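Local coordinates for protein lipoxygenase (Cyanothece sp., PDB 5EK8) that probably inserts molecular oxygen into polyunsaturated fatty acids at a non-heme iron centre, acting as a 9R-lipoxygenase, at residues A[282-288]-A[417-423]; A[287-291]-A[590-595]; A[308-314]-A[325-331]; A[429-434]-A[497-503]. All coordinates share one frame; numbering follows the deposited sequence.

Interaction 1: A[282-288]-A[417-423]; sequences YEKDTEH and GPLTYPG. With NA (sodium ion), chain C.
With CG trans to its backbone N (chi1 -169°) and the chain extended beyond, Glu283 lays its carboxylate across Thr420, whose own OG1 stands between backbone N and carbonyl carbon (chi1 69°). The hydroxyl Thr420 OG1 donates to Glu283 OE1 over 2.8 Å, coming from above the carboxylate plane, while the Thr420 CG2 methyl rests 3.5 Å from Glu283 CD. The same OG1 accepts from Gly423 N, making Thr420 the N-cap of helix 421-432, a place suited to a short hydroxyl side chain. Replacing Glu283 by an alanine would probably leave the Thr420 hydroxyl without this acceptor and less firmly fixed in its rotation. Beside the cap, Thr420 N bonds to Glu283 O (3.0 Å) and Asp285 N to Pro418 O (2.9 Å), so Lys284 and Leu419 form a single beta bridge joining the loop between strands 272-277 and 291-300 to the start of the helix. A sodium site adjoins this bridge: the ion is bound by Asp285 OD1 at 2.5 Å and by the carbonyl oxygens of Gly417, Leu419 and Val414, all hard oxygen ligands suited to such a cation. Asp285 is well anchored for the task. His288 ND1 meets Asp285 OD1 in the imidazole plane on the syn side, at 2.8 Å, and His288 N donates to Asp285 OD2, an Asx motif; His288 NE2 is bonded to Glu610. On the apolar side, Leu419 CD1 sits 3.7 Å from Tyr282 CB, and the leucine packs onward against Phe352 and Met427.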
# COMPACT_ATOMS: atom_id res chain seq x y z
N TYR A 282 17.28 9.72 14.05
CA TYR A 282 16.59 10.53 13.06
C TYR A 282 16.69 12.04 13.27
O TYR A 282 16.86 12.52 14.39
CB TYR A 282 15.12 10.11 13.00
CG TYR A 282 14.98 8.61 12.94
CD1 TYR A 282 15.33 7.91 11.80
CD2 TYR A 282 14.53 7.89 14.04
CE1 TYR A 282 15.23 6.54 11.73
CE2 TYR A 282 14.41 6.50 13.98
CZ TYR A 282 14.77 5.84 12.83
OH TYR A 282 14.66 4.47 12.76
N GLU A 283 16.59 12.77 12.17
CA GLU A 283 16.67 14.22 12.19
C GLU A 283 15.34 14.86 12.57
O GLU A 283 14.33 14.69 11.88
CB GLU A 283 17.14 14.75 10.83
CG GLU A 283 17.52 16.21 10.83
CD GLU A 283 17.79 16.74 9.44
OE1 GLU A 283 17.50 16.02 8.46
OE2 GLU A 283 18.28 17.88 9.33
N LYS A 284 15.34 15.60 13.68
CA LYS A 284 14.16 16.33 14.13
C LYS A 284 14.00 17.59 13.29
O LYS A 284 15.00 18.21 12.93
CB LYS A 284 14.28 16.69 15.61
CG LYS A 284 13.00 17.24 16.22
CD LYS A 284 13.12 17.44 17.72
CE LYS A 284 14.00 18.62 18.06
NZ LYS A 284 13.48 19.89 17.50
N ASP A 285 12.76 17.97 12.99
CA ASP A 285 12.51 19.25 12.33
C ASP A 285 12.59 20.35 13.39
O ASP A 285 12.76 20.06 14.57
CB ASP A 285 11.16 19.27 11.58
CG ASP A 285 9.94 19.16 12.51
OD1 ASP A 285 9.13 18.24 12.29
OD2 ASP A 285 9.76 20.01 13.41
N THR A 286 12.48 21.60 12.96
CA THR A 286 12.66 22.71 13.88
C THR A 286 11.40 23.04 14.70
O THR A 286 11.50 23.67 15.76
CB THR A 286 13.09 23.98 13.13
OG1 THR A 286 12.09 24.32 12.16
CG2 THR A 286 14.42 23.76 12.43
N GLU A 287 10.24 22.62 14.23
CA GLU A 287 8.98 23.01 14.87
C GLU A 287 8.60 22.10 16.05
O GLU A 287 8.31 22.58 17.14
CB GLU A 287 7.83 23.02 13.85
CG GLU A 287 8.05 23.93 12.64
CD GLU A 287 8.68 23.20 11.46
OE1 GLU A 287 8.19 22.10 11.11
OE2 GLU A 287 9.65 23.73 10.88
N HIS A 288 8.59 20.79 15.81
CA HIS A 288 8.03 19.86 16.78
C HIS A 288 9.06 19.30 17.76
O HIS A 288 10.27 19.38 17.54
CB HIS A 288 7.36 18.69 16.06
CG HIS A 288 6.46 19.11 14.94
ND1 HIS A 288 6.83 19.02 13.61
CD2 HIS A 288 5.21 19.63 14.94
CE1 HIS A 288 5.85 19.46 12.85
NE2 HIS A 288 4.85 19.84 13.63
N GLY A 417 4.64 15.30 11.00
CA GLY A 417 5.57 14.47 11.76
C GLY A 417 6.72 15.28 12.31
O GLY A 417 7.09 16.32 11.74
N PRO A 418 7.31 14.81 13.43
CA PRO A 418 8.39 15.50 14.14
C PRO A 418 9.74 15.44 13.42
O PRO A 418 10.72 16.06 13.86
CB PRO A 418 8.46 14.75 15.47
CG PRO A 418 8.06 13.36 15.09
CD PRO A 418 7.00 13.51 14.04
N LEU A 419 9.80 14.70 12.33
CA LEU A 419 11.05 14.52 11.61
C LEU A 419 11.09 15.34 10.33
O LEU A 419 10.07 15.81 9.84
CB LEU A 419 11.26 13.04 11.28
CG LEU A 419 11.31 12.12 12.50
CD1 LEU A 419 11.63 10.69 12.08
CD2 LEU A 419 12.32 12.64 13.51
N THR A 420 12.30 15.51 9.81
CA THR A 420 12.48 16.05 8.47
C THR A 420 12.10 14.98 7.46
O THR A 420 11.81 13.84 7.84
CB THR A 420 13.93 16.51 8.24
OG1 THR A 420 14.79 15.36 8.19
CG2 THR A 420 14.39 17.43 9.35
N TYR A 421 12.06 15.33 6.19
CA TYR A 421 11.82 14.31 5.17
C TYR A 421 12.93 13.24 5.18
O TYR A 421 12.61 12.05 5.11
CB TYR A 421 11.70 14.93 3.77
CG TYR A 421 11.68 13.90 2.68
CD1 TYR A 421 10.56 13.10 2.46
CD2 TYR A 421 12.80 13.70 1.87
CE1 TYR A 421 10.54 12.14 1.46
CE2 TYR A 421 12.80 12.74 0.86
CZ TYR A 421 11.67 11.97 0.66
OH TYR A 421 11.65 11.01 -0.33
N PRO A 422 14.21 13.64 5.26
CA PRO A 422 15.24 12.59 5.39
C PRO A 422 15.02 11.64 6.57
O PRO A 422 15.31 10.45 6.43
CB PRO A 422 16.53 13.39 5.58
CG PRO A 422 16.29 14.64 4.82
CD PRO A 422 14.83 14.96 5.02
N GLY A 423 14.50 12.13 7.69
CA GLY A 423 14.25 11.29 8.85
C GLY A 423 13.17 10.26 8.58
O GLY A 423 13.37 9.05 8.78
NA NA C . 8.27 17.83 9.94

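Interaction 2: A[287-291]-A[590-595]; sequences EHDLH and ALRNGS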
# COMPACT_ATOMS: atom_id res chain seq x y z
N GLU A 287 10.24 22.62 14.23
CA GLU A 287 8.98 23.01 14.87
C GLU A 287 8.60 22.10 16.05
O GLU A 287 8.31 22.58 17.14
CB GLU A 287 7.83 23.02 13.85
CG GLU A 287 8.05 23.93 12.64
CD GLU A 287 8.68 23.20 11.46
OE1 GLU A 287 8.19 22.10 11.11
OE2 GLU A 287 9.65 23.73 10.88
N HIS A 288 8.59 20.79 15.81
CA HIS A 288 8.03 19.86 16.78
C HIS A 288 9.06 19.30 17.76
O HIS A 288 10.27 19.38 17.54
CB HIS A 288 7.36 18.69 16.06
CG HIS A 288 6.46 19.11 14.94
ND1 HIS A 288 6.83 19.02 13.61
CD2 HIS A 288 5.21 19.63 14.94
CE1 HIS A 288 5.85 19.46 12.85
NE2 HIS A 288 4.85 19.84 13.63
N ASP A 289 8.56 18.74 18.86
CA ASP A 289 9.40 18.06 19.83
C ASP A 289 9.58 16.60 19.44
O ASP A 289 8.83 16.07 18.62
CB ASP A 289 8.78 18.16 21.23
CG ASP A 289 8.72 19.58 21.75
OD1 ASP A 289 9.46 20.44 21.23
OD2 ASP A 289 7.94 19.83 22.69
N LEU A 290 10.59 15.96 20.02
CA LEU A 290 10.84 14.54 19.82
C LEU A 290 10.98 13.83 21.16
O LEU A 290 11.72 14.30 22.03
CB LEU A 290 12.09 14.31 18.98
CG LEU A 290 11.95 13.66 17.60
CD1 LEU A 290 13.32 13.25 17.08
CD2 LEU A 290 11.00 12.48 17.65
N HIS A 291 10.29 12.71 21.33
CA HIS A 291 10.34 12.01 22.60
C HIS A 291 10.69 10.53 22.47
O HIS A 291 9.97 9.75 21.84
CB HIS A 291 9.00 12.14 23.33
CG HIS A 291 8.53 13.56 23.48
ND1 HIS A 291 9.05 14.42 24.42
CD2 HIS A 291 7.60 14.27 22.80
CE1 HIS A 291 8.46 15.60 24.32
NE2 HIS A 291 7.58 15.53 23.33
N ALA A 590 2.48 14.77 16.11
CA ALA A 590 3.53 15.44 16.87
C ALA A 590 2.97 16.42 17.88
O ALA A 590 1.78 16.75 17.85
CB ALA A 590 4.50 16.16 15.93
N LEU A 591 3.83 16.89 18.79
CA LEU A 591 3.47 17.93 19.74
C LEU A 591 4.51 19.05 19.71
O LEU A 591 5.57 18.90 19.10
CB LEU A 591 3.34 17.35 21.15
CG LEU A 591 2.28 16.27 21.38
CD1 LEU A 591 2.25 15.82 22.83
CD2 LEU A 591 0.90 16.76 20.96
N ARG A 592 4.22 20.16 20.38
CA ARG A 592 5.09 21.33 20.30
C ARG A 592 5.36 21.97 21.66
O ARG A 592 4.69 21.67 22.65
CB ARG A 592 4.48 22.39 19.37
CG ARG A 592 4.19 21.88 17.96
CD ARG A 592 3.76 22.99 17.00
NE ARG A 592 2.46 23.56 17.32
CZ ARG A 592 2.28 24.80 17.76
NH1 ARG A 592 3.33 25.60 17.92
NH2 ARG A 592 1.06 25.25 18.03
N ASN A 593 6.37 22.84 21.69
CA ASN A 593 6.66 23.72 22.83
C ASN A 593 6.74 23.06 24.20
O ASN A 593 6.34 23.64 25.20
CB ASN A 593 5.62 24.84 22.87
CG ASN A 593 5.65 25.71 21.64
OD1 ASN A 593 4.62 25.95 21.01
ND2 ASN A 593 6.84 26.19 21.28
N GLY A 594 7.28 21.84 24.24
CA GLY A 594 7.47 21.14 25.49
C GLY A 594 6.59 19.92 25.61
O GLY A 594 6.87 19.02 26.41
N SER A 595 5.51 19.91 24.83
CA SER A 595 4.56 18.79 24.77
C SER A 595 3.85 18.51 26.09
O SER A 595 3.03 17.60 26.17
CB SER A 595 5.28 17.52 24.31
OG SER A 595 5.91 17.70 23.06
O HOH W 1 6.06 14.96 18.94
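The imidazole of His288 overlaps the methyl of Ala590, with CG and CD2 of His288 both 3.7 Å from Ala590 CB, and Arg592 CG approaches the same ring at CD2. Alanine suits the spot, as a small apolar group fits beside the ring. Next along the loop, Asp289 N donates to Leu591 O at 3.0 Å, and a water bridges Asp289 O to Leu591 N. Residues Arg592 to Ser595 then form a type I' beta turn with Asn593 and Gly594 at its corner; at Gly594 a CB would press on the preceding carbonyl oxygen, so a residue with a side chain would be strained there. Asp289 CG lies beside its backbone N (chi1 -65°), and this directs the carboxylate into the turn. There Asp289 OD2 takes Gly594 N on its syn lone pair and the hydroxyl of Ser595 on its anti lone pair, with Ser595 OG 3.0 Å away. Ser595 OG accepts in turn from His291 NE2 at 2.8 Å, lying in the ring plane, while His291 ND1 is bonded to Ser313. The result is a chain of polar groups, histidine to serine to carboxylate, in which the two donors on one oxygen probably stabilise the negative charge of Asp289 and hold the turn against the loop.

Interaction 3: A[308-314]-A[325-331]; sequences MITIQSR and LKDREVY
Over one face of the Arg328 guanidinium lies Gln312 NE2, 4.2 Å above the plane and over its centre, with the amide and guanidinium planes 25° apart; the arginine's charge is met by a salt bridge to Glu294 of strand 291-300. The ring of Tyr331 has Ile309 O near its plane at one edge and Glu329 OE1 in plane at its hydroxyl, where Tyr331 OH donates to Glu329 OE1 over 2.8 Å from above the carboxylate plane. Ile311 CD1 comes obliquely to Tyr331 CE2 at 4.2 Å. The backbones carrying these groups form an antiparallel ladder: Ile309 with Tyr331 and Ile311 with Glu329 are hydrogen-bonded pairs, and Thr310 with Val330 is the non-hydrogen-bonded pair between them. The short strand 329-331 thereby forms an outermost strand of a six-stranded sheet. Isoleucines suit the face shared with Tyr331, since Ile309 and Ile311 pack onto helix 337-377. Elsewhere, Met308 SD touches Val330 CG1 at 3.8 Å. Beyond Ile311 the register shifts by one residue, and Lys326 N reaches Ser313 O at 2.7 Å, nearly in line with the carbonyl. CG of Leu325 lies beside its backbone N (chi1 -62°), which carries the fork between two chains, CD1 3.5 Å from Gln312 NE2 and CD2 3.5 Å from Arg314 CD. Arg314 itself bonds to carbonyl oxygens of Ser318 and Trp279. Arg314 and Arg328 thus pack through their methylenes and bond through their ends; backbone bonds pair the strands, and the Arg328-Glu294 salt bridge probably adds a tie to strand 291-300.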
# COMPACT_ATOMS: atom_id res chain seq x y z
N MET A 308 4.42 2.05 34.13
CA MET A 308 5.02 3.38 33.99
C MET A 308 5.25 3.76 32.54
O MET A 308 5.10 2.95 31.64
CB MET A 308 6.34 3.47 34.76
CG MET A 308 7.47 2.63 34.19
SD MET A 308 9.03 2.95 35.05
CE MET A 308 8.62 2.49 36.73
N ILE A 309 5.59 5.02 32.32
CA ILE A 309 5.97 5.53 31.02
C ILE A 309 7.15 6.45 31.25
O ILE A 309 7.07 7.37 32.07
CB ILE A 309 4.83 6.32 30.31
CG1 ILE A 309 3.61 5.43 30.04
CG2 ILE A 309 5.32 6.94 29.01
CD1 ILE A 309 2.46 6.16 29.41
N THR A 310 8.24 6.17 30.57
CA THR A 310 9.41 7.02 30.67
C THR A 310 9.51 7.88 29.41
O THR A 310 9.21 7.42 28.30
CB THR A 310 10.70 6.21 30.86
OG1 THR A 310 11.08 5.61 29.61
CG2 THR A 310 10.49 5.14 31.91
N ILE A 311 9.91 9.13 29.61
CA ILE A 311 10.02 10.06 28.50
C ILE A 311 11.37 10.77 28.53
O ILE A 311 11.74 11.42 29.51
CB ILE A 311 8.90 11.12 28.53
CG1 ILE A 311 7.52 10.46 28.40
CG2 ILE A 311 9.10 12.13 27.40
CD1 ILE A 311 6.36 11.44 28.49
N GLN A 312 12.12 10.64 27.44
CA GLN A 312 13.39 11.34 27.33
C GLN A 312 13.40 12.18 26.06
O GLN A 312 13.39 11.65 24.95
CB GLN A 312 14.55 10.34 27.34
CG GLN A 312 15.90 11.00 27.49
CD GLN A 312 17.02 10.01 27.63
OE1 GLN A 312 17.98 10.27 28.34
NE2 GLN A 312 16.90 8.87 26.97
N SER A 313 13.42 13.50 26.22
CA SER A 313 13.16 14.39 25.09
C SER A 313 14.41 15.07 24.54
O SER A 313 15.36 15.37 25.27
CB SER A 313 12.13 15.45 25.49
OG SER A 313 10.95 14.84 25.97
N ARG A 314 14.39 15.32 23.24
CA ARG A 314 15.38 16.17 22.58
C ARG A 314 15.21 17.60 23.06
O ARG A 314 14.09 18.04 23.31
CB ARG A 314 15.21 16.11 21.07
CG ARG A 314 15.29 14.71 20.50
CD ARG A 314 16.70 14.35 20.10
NE ARG A 314 16.99 14.74 18.73
CZ ARG A 314 17.00 13.90 17.70
NH1 ARG A 314 16.75 12.60 17.90
NH2 ARG A 314 17.26 14.35 16.49
N LEU A 325 20.14 14.78 24.66
CA LEU A 325 18.81 14.57 25.21
C LEU A 325 18.69 15.17 26.61
O LEU A 325 19.67 15.22 27.36
CB LEU A 325 18.47 13.08 25.28
CG LEU A 325 18.40 12.24 24.00
CD1 LEU A 325 18.18 10.78 24.36
CD2 LEU A 325 17.29 12.72 23.11
N LYS A 326 17.49 15.63 26.95
CA LYS A 326 17.19 16.04 28.33
C LYS A 326 17.16 14.80 29.22
O LYS A 326 16.98 13.69 28.72
CB LYS A 326 15.86 16.79 28.40
CG LYS A 326 15.84 18.11 27.64
CD LYS A 326 14.43 18.68 27.56
CE LYS A 326 13.87 18.94 28.95
NZ LYS A 326 12.53 19.61 28.88
N ASP A 327 17.32 14.98 30.53
CA ASP A 327 17.28 13.85 31.45
C ASP A 327 15.95 13.11 31.35
O ASP A 327 14.88 13.73 31.32
CB ASP A 327 17.50 14.32 32.89
CG ASP A 327 18.82 15.04 33.07
OD1 ASP A 327 19.88 14.41 32.84
OD2 ASP A 327 18.80 16.23 33.46
N ARG A 328 16.01 11.78 31.26
CA ARG A 328 14.81 10.97 31.15
C ARG A 328 13.97 11.15 32.41
O ARG A 328 14.49 11.26 33.51
CB ARG A 328 15.14 9.49 30.93
CG ARG A 328 15.28 8.65 32.19
CD ARG A 328 15.92 7.30 31.89
NE ARG A 328 15.34 6.70 30.69
CZ ARG A 328 15.97 5.84 29.91
NH1 ARG A 328 15.36 5.34 28.83
NH2 ARG A 328 17.22 5.47 30.19
N GLU A 329 12.65 11.22 32.21
CA GLU A 329 11.70 11.38 33.30
C GLU A 329 10.86 10.12 33.40
O GLU A 329 10.74 9.37 32.42
CB GLU A 329 10.81 12.60 33.06
CG GLU A 329 11.54 13.82 32.53
CD GLU A 329 10.66 14.69 31.63
OE1 GLU A 329 9.60 14.19 31.18
OE2 GLU A 329 11.02 15.86 31.38
N VAL A 330 10.29 9.90 34.58
CA VAL A 330 9.50 8.70 34.85
C VAL A 330 8.10 9.05 35.35
O VAL A 330 7.94 9.92 36.22
CB VAL A 330 10.20 7.80 35.90
CG1 VAL A 330 9.41 6.53 36.13
CG2 VAL A 330 11.60 7.47 35.44
N TYR A 331 7.08 8.38 34.82
CA TYR A 331 5.71 8.67 35.20
C TYR A 331 4.90 7.41 35.48
O TYR A 331 4.86 6.49 34.67
CB TYR A 331 5.03 9.51 34.10
CG TYR A 331 5.73 10.82 33.86
CD1 TYR A 331 5.60 11.87 34.75
CD2 TYR A 331 6.53 11.01 32.74
CE1 TYR A 331 6.25 13.08 34.54
CE2 TYR A 331 7.19 12.21 32.52
CZ TYR A 331 7.04 13.24 33.42
OH TYR A 331 7.69 14.43 33.21

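Interaction 4: A[429-434]-A[497-503]; sequences TEVVAT and MPYQPIE
Where helix 421-432 ends, Ala433 and Thr434 meet Tyr499 and Gln500 of the loop that follows helix 482-495. Thr434 finishes the helix neatly, its OG1 donating to Val431 O at 2.8 Å alongside its backbone N on the same acceptor. Across the contact Gln500 N gives Ala433 O a weak bond of 3.4 Å, with Tyr499 CD1 close to that oxygen; a small alanine lets the loop come this near. Met497 bends at its last torsion (chi3 78°), placing its SD 3.6 Å from Val432 CG1 and its CE 3.8 Å from Thr429 CB, the flexible thioether following the helix surface. Val431 and Val432 also pack on helix 337-377, which bears two iron ligands; His364 is about 9 Å from Val432 between side chains. The extended Glu430 crosses Glu503 at about a right angle, their CG atoms in contact, while Glu430 OE2 accepts from Gln426 and lies 4.2 Å from Glu503 OE1, a like-charged neighbour that may raise the proton affinity of either group. Replacing Glu430 by an alanine would probably leave Gln426 NE2 without this acceptor and open a gap beside Glu503. Farther along the loop, Ile502 CD1 touches both Thr434 CG2, at 3.7 Å, and Val431 CG1, at 4.2 Å.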
# COMPACT_ATOMS: atom_id res chain seq x y z
N THR A 429 13.16 3.33 4.68
CA THR A 429 14.23 2.52 4.09
C THR A 429 14.78 1.51 5.10
O THR A 429 15.00 0.35 4.75
CB THR A 429 15.40 3.40 3.57
OG1 THR A 429 15.91 4.22 4.63
CG2 THR A 429 14.94 4.29 2.43
N GLU A 430 14.97 1.97 6.34
CA GLU A 430 15.40 1.08 7.42
C GLU A 430 14.53 -0.16 7.51
O GLU A 430 15.03 -1.28 7.39
CB GLU A 430 15.39 1.81 8.77
CG GLU A 430 16.69 2.50 9.11
CD GLU A 430 16.59 3.36 10.36
OE1 GLU A 430 15.57 3.25 11.07
OE2 GLU A 430 17.52 4.16 10.62
N VAL A 431 13.22 0.01 7.71
CA VAL A 431 12.41 -1.20 7.92
C VAL A 431 12.15 -2.01 6.64
O VAL A 431 12.07 -3.24 6.70
CB VAL A 431 11.06 -0.86 8.59
CG1 VAL A 431 11.29 -0.44 10.03
CG2 VAL A 431 10.32 0.21 7.81
N VAL A 432 12.05 -1.34 5.49
CA VAL A 432 11.74 -2.06 4.25
C VAL A 432 12.96 -2.88 3.83
O VAL A 432 12.83 -3.92 3.17
CB VAL A 432 11.29 -1.10 3.11
CG1 VAL A 432 11.16 -1.84 1.79
CG2 VAL A 432 9.96 -0.43 3.47
N ALA A 433 14.15 -2.46 4.25
CA ALA A 433 15.35 -3.23 3.96
C ALA A 433 15.40 -4.57 4.71
O ALA A 433 16.34 -5.34 4.54
CB ALA A 433 16.59 -2.41 4.29
N THR A 434 14.38 -4.85 5.52
CA THR A 434 14.35 -6.09 6.31
C THR A 434 13.11 -6.95 6.07
O THR A 434 13.01 -8.05 6.60
CB THR A 434 14.43 -5.80 7.82
OG1 THR A 434 13.15 -5.35 8.28
CG2 THR A 434 15.47 -4.74 8.11
N MET A 497 15.31 -4.10 -2.10
CA MET A 497 16.39 -3.35 -1.48
C MET A 497 17.54 -4.27 -1.14
O MET A 497 17.36 -5.48 -0.99
CB MET A 497 15.91 -2.64 -0.21
CG MET A 497 14.80 -1.63 -0.42
SD MET A 497 14.46 -0.69 1.09
CE MET A 497 15.81 0.49 1.09
N PRO A 498 18.75 -3.71 -1.04
CA PRO A 498 19.82 -4.49 -0.42
C PRO A 498 19.50 -4.72 1.05
O PRO A 498 19.17 -3.77 1.75
CB PRO A 498 21.06 -3.61 -0.61
CG PRO A 498 20.54 -2.24 -0.91
CD PRO A 498 19.25 -2.45 -1.63
N TYR A 499 19.60 -5.97 1.50
CA TYR A 499 19.33 -6.30 2.90
C TYR A 499 20.26 -5.59 3.87
O TYR A 499 21.47 -5.46 3.63
CB TYR A 499 19.44 -7.81 3.11
CG TYR A 499 19.29 -8.25 4.56
CD1 TYR A 499 18.09 -8.07 5.25
CD2 TYR A 499 20.35 -8.84 5.24
CE1 TYR A 499 17.96 -8.48 6.58
CE2 TYR A 499 20.22 -9.24 6.56
CZ TYR A 499 19.03 -9.06 7.22
OH TYR A 499 18.94 -9.47 8.53
N GLN A 500 19.67 -5.12 4.96
CA GLN A 500 20.39 -4.42 6.02
C GLN A 500 19.72 -4.76 7.34
O GLN A 500 18.58 -4.38 7.57
CB GLN A 500 20.37 -2.91 5.79
CG GLN A 500 20.99 -2.09 6.91
CD GLN A 500 20.71 -0.60 6.76
OE1 GLN A 500 19.55 -0.17 6.85
NE2 GLN A 500 21.75 0.18 6.53
N PRO A 501 20.42 -5.52 8.20
CA PRO A 501 19.88 -5.93 9.49
C PRO A 501 19.30 -4.75 10.24
O PRO A 501 19.88 -3.66 10.18
CB PRO A 501 21.10 -6.51 10.21
CG PRO A 501 21.92 -7.07 9.11
CD PRO A 501 21.76 -6.09 7.97
N ILE A 502 18.17 -4.96 10.91
CA ILE A 502 17.38 -3.88 11.46
C ILE A 502 18.19 -2.93 12.34
O ILE A 502 19.09 -3.33 13.06
CB ILE A 502 16.16 -4.42 12.27
CG1 ILE A 502 15.10 -3.33 12.43
CG2 ILE A 502 16.59 -4.98 13.62
CD1 ILE A 502 14.67 -2.71 11.13
N GLU A 503 17.87 -1.64 12.21
CA GLU A 503 18.46 -0.60 13.03
C GLU A 503 17.45 0.53 13.18
O GLU A 503 16.48 0.61 12.42
CB GLU A 503 19.77 -0.09 12.43
CG GLU A 503 19.67 0.40 11.00
CD GLU A 503 21.01 0.86 10.44
OE1 GLU A 503 21.21 2.09 10.32
OE2 GLU A 503 21.86 0.00 10.13

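How the interactions relate
Interactions 1 and 2 leave from one loop and share Glu287 and His288; their centres are 10 Å apart, and Leu419 CD2 of the first packs 3.8 Å from Leu290 CD1 of the second. Interaction 3 is tied to both: Arg314 NH2 is 2.8 Å from Tyr282 O, a hydrogen bond into interaction 1, and the serine-histidine bond of Ser313 joins it to interaction 2, with centres 13 Å apart. Interaction 4 sits at the other end of the helix whose start interaction 1 caps, about 20 Å away between centres. It lies toward the iron site, the side chain of Val432 being about 14 Å from the iron, whereas interaction 1 holds the sodium.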